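Local coordinates for DUF3863 domain-containing protein (Parabacteroides distasonis, PDB 3LM3) that is of unknown function but probably acts on carbohydrates, as a putative glycoside hydrolase or deacetylase, at residues 253-264 against 345-353. Numbering follows the deposited sequence. Where two conformers were deposited one is given.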
# COMPACT_ATOMS: atom_id res chain seq x y z
N TRP A 253 5.80 3.67 -19.32
CA TRP A 253 5.50 2.96 -20.55
C TRP A 253 4.71 3.79 -21.56
O TRP A 253 4.49 3.33 -22.67
CB TRP A 253 4.71 1.71 -20.22
CG TRP A 253 5.42 0.65 -19.45
CD1 TRP A 253 6.65 0.71 -18.85
CD2 TRP A 253 4.92 -0.67 -19.21
NE1 TRP A 253 6.96 -0.50 -18.30
CE2 TRP A 253 5.91 -1.35 -18.48
CE3 TRP A 253 3.75 -1.34 -19.56
CZ2 TRP A 253 5.76 -2.67 -18.09
CZ3 TRP A 253 3.60 -2.66 -19.18
CH2 TRP A 253 4.58 -3.31 -18.44
N GLY A 254 4.18 4.94 -21.14
CA GLY A 254 3.21 5.64 -21.96
C GLY A 254 1.80 5.20 -21.62
O GLY A 254 1.57 4.12 -21.03
N LEU A 255 0.83 6.00 -22.03
CA LEU A 255 -0.54 5.76 -21.59
C LEU A 255 -1.11 4.44 -22.06
O LEU A 255 -1.74 3.72 -21.28
CB LEU A 255 -1.47 6.90 -22.05
CG LEU A 255 -1.11 8.30 -21.51
CD1 LEU A 255 -2.15 9.30 -22.00
CD2 LEU A 255 -0.99 8.30 -19.98
N ASP A 256 -0.90 4.12 -23.34
CA ASP A 256 -1.54 2.96 -23.96
C ASP A 256 -1.11 1.65 -23.32
O ASP A 256 -1.92 0.83 -22.90
CB ASP A 256 -1.21 2.90 -25.46
CG ASP A 256 -1.97 3.92 -26.29
OD1 ASP A 256 -2.94 4.52 -25.81
OD2 ASP A 256 -1.58 4.10 -27.47
N LEU A 257 0.19 1.45 -23.23
CA LEU A 257 0.74 0.22 -22.67
C LEU A 257 0.65 0.22 -21.15
O LEU A 257 0.35 -0.78 -20.53
CB LEU A 257 2.19 -0.01 -23.11
CG LEU A 257 2.32 -0.31 -24.61
CD1 LEU A 257 3.80 -0.44 -25.02
CD2 LEU A 257 1.58 -1.58 -25.02
N GLY A 258 0.93 1.36 -20.54
CA GLY A 258 0.80 1.48 -19.09
C GLY A 258 -0.58 1.11 -18.59
O GLY A 258 -0.73 0.37 -17.61
N HIS A 259 -1.60 1.61 -19.28
CA HIS A 259 -2.96 1.33 -18.90
C HIS A 259 -3.25 -0.18 -18.85
O HIS A 259 -3.89 -0.66 -17.93
CB HIS A 259 -3.91 1.99 -19.88
CG HIS A 259 -5.34 1.83 -19.52
ND1 HIS A 259 -5.88 2.37 -18.36
CD2 HIS A 259 -6.33 1.15 -20.13
CE1 HIS A 259 -7.16 2.03 -18.31
NE2 HIS A 259 -7.47 1.31 -19.37
N ARG A 260 -2.73 -0.91 -19.84
CA ARG A 260 -2.96 -2.33 -19.90
C ARG A 260 -2.37 -3.04 -18.67
O ARG A 260 -2.98 -3.97 -18.13
CB ARG A 260 -2.37 -2.93 -21.18
CG ARG A 260 -3.17 -2.62 -22.42
CD ARG A 260 -2.49 -3.22 -23.63
NE ARG A 260 -3.29 -3.17 -24.86
CZ ARG A 260 -3.35 -2.14 -25.69
NH1 ARG A 260 -2.64 -1.02 -25.48
NH2 ARG A 260 -4.13 -2.25 -26.77
N GLU A 261 -1.20 -2.61 -18.22
CA GLU A 261 -0.59 -3.23 -17.03
C GLU A 261 -1.38 -2.90 -15.76
O GLU A 261 -1.56 -3.74 -14.89
CB GLU A 261 0.86 -2.81 -16.92
CG GLU A 261 1.57 -3.28 -15.66
CD GLU A 261 1.61 -4.77 -15.43
OE1 GLU A 261 1.44 -5.57 -16.38
OE2 GLU A 261 1.87 -5.12 -14.25
N VAL A 262 -1.88 -1.66 -15.67
CA VAL A 262 -2.73 -1.27 -14.52
C VAL A 262 -4.02 -2.09 -14.49
O VAL A 262 -4.38 -2.61 -13.43
CB VAL A 262 -3.01 0.24 -14.55
CG1 VAL A 262 -3.94 0.63 -13.42
CG2 VAL A 262 -1.69 1.01 -14.41
N MSE A 263 -4.66 -2.26 -15.64
CA MSE A 263 -5.88 -3.09 -15.70
C MSE A 263 -5.58 -4.53 -15.32
O MSE A 263 -6.35 -5.15 -14.57
CB MSE A 263 -6.53 -3.04 -17.07
CG MSE A 263 -7.04 -1.63 -17.46
SE MSE A 263 -8.48 -0.91 -16.37
CE MSE A 263 -7.38 0.19 -15.19
N HIS A 264 -4.47 -5.08 -15.83
CA HIS A 264 -4.07 -6.44 -15.51
C HIS A 264 -3.89 -6.62 -14.00
O HIS A 264 -4.34 -7.60 -13.40
CB HIS A 264 -2.76 -6.78 -16.22
CG HIS A 264 -2.16 -8.07 -15.78
ND1 HIS A 264 -2.55 -9.28 -16.30
CD2 HIS A 264 -1.22 -8.35 -14.83
CE1 HIS A 264 -1.86 -10.25 -15.72
NE2 HIS A 264 -1.07 -9.71 -14.80
N GLU A 345 -2.04 -15.39 -10.28
CA GLU A 345 -1.75 -14.47 -11.38
C GLU A 345 -0.85 -15.11 -12.39
O GLU A 345 0.12 -15.74 -12.02
CB GLU A 345 -1.06 -13.22 -10.86
CG GLU A 345 -0.77 -12.20 -11.96
CD GLU A 345 0.38 -11.28 -11.69
OE1 GLU A 345 0.88 -11.25 -10.56
OE2 GLU A 345 0.76 -10.52 -12.64
N ARG A 346 -1.16 -14.93 -13.67
CA ARG A 346 -0.19 -15.15 -14.74
C ARG A 346 0.29 -13.81 -15.27
O ARG A 346 -0.40 -12.79 -15.17
CB ARG A 346 -0.76 -16.00 -15.87
CG ARG A 346 -0.94 -17.42 -15.48
CD ARG A 346 -1.55 -18.23 -16.59
NE ARG A 346 -1.56 -19.64 -16.22
CZ ARG A 346 -1.79 -20.64 -17.08
NH1 ARG A 346 -2.06 -20.39 -18.35
NH2 ARG A 346 -1.76 -21.88 -16.63
N GLY A 347 1.49 -13.77 -15.84
CA GLY A 347 2.02 -12.49 -16.31
C GLY A 347 1.15 -11.89 -17.39
O GLY A 347 0.51 -12.62 -18.18
N SER A 348 1.13 -10.56 -17.47
CA SER A 348 0.37 -9.88 -18.50
C SER A 348 0.94 -10.08 -19.88
O SER A 348 0.27 -9.87 -20.89
CB SER A 348 0.29 -8.39 -18.23
OG SER A 348 1.57 -7.77 -18.30
N GLY A 349 2.22 -10.43 -19.96
CA GLY A 349 2.89 -10.41 -21.24
C GLY A 349 3.45 -9.06 -21.65
O GLY A 349 3.87 -8.89 -22.82
N LEU A 350 3.41 -8.09 -20.75
CA LEU A 350 3.99 -6.79 -20.98
C LEU A 350 5.14 -6.55 -20.01
O LEU A 350 5.01 -6.80 -18.82
CB LEU A 350 2.92 -5.72 -20.77
CG LEU A 350 1.61 -5.90 -21.55
CD1 LEU A 350 0.58 -4.86 -21.03
CD2 LEU A 350 1.86 -5.74 -23.03
N GLY A 351 6.25 -6.06 -20.55
CA GLY A 351 7.41 -5.71 -19.71
C GLY A 351 7.89 -6.87 -18.88
O GLY A 351 8.09 -7.98 -19.38
N ASP A 352 8.12 -6.63 -17.60
CA ASP A 352 8.60 -7.68 -16.71
C ASP A 352 7.49 -8.51 -16.06
O ASP A 352 7.75 -9.31 -15.17
CB ASP A 352 9.56 -7.09 -15.65
CG ASP A 352 8.93 -6.02 -14.78
OD1 ASP A 352 7.98 -5.36 -15.23
OD2 ASP A 352 9.43 -5.81 -13.65
N SER A 353 6.24 -8.36 -16.50
CA SER A 353 5.16 -9.24 -16.06
C SER A 353 5.15 -10.46 -17.01
O SER A 353 4.31 -10.59 -17.89
CB SER A 353 3.82 -8.50 -16.07
OG SER A 353 2.76 -9.27 -15.50
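Ser348 OG is gripped twice: it donates to Glu261 OE1 at 2.9 Å, and it accepts from Leu350 N at 3.1 Å, closing an ST turn. With chi1 at 65°, OG sits between its own backbone N and carbonyl carbon, which turns CB over one face of the His264 ring, 3.5 Å from its centroid in a CH-pi contact. At the ring edge, NE2 donates to Glu345 OE2 (2.9 Å, 157°); OE2 lies in the ring plane, while NE2 meets it on the anti side, tilted out of the carboxylate plane, the two planes being 52° apart. Arg346 O lies at the same edge, 3.0 Å from CE1. Replacing His264 by an alanine would probably leave Glu345 OE2, already close to the like charge of Asp221, without this donor, and take away the ring face on which Ser348 CB rests. The contact ties the first turns of helix 255-277, and Trp253 just before it, to the loop leaving strand 341-346, an outermost strand of the four-stranded antiparallel sheet. Farther along, that loop folds into a type II' turn from Leu350 to Ser353, and Trp253 CZ3 packs on Leu350 CB at 3.5 Å. Gly351 CA lies 3.8 Å from Trp253 CZ2, where any CB would strike the indole. Ser353 OG accepts from Ser348 N and also hydrogen-bonds to Asp221 OD2.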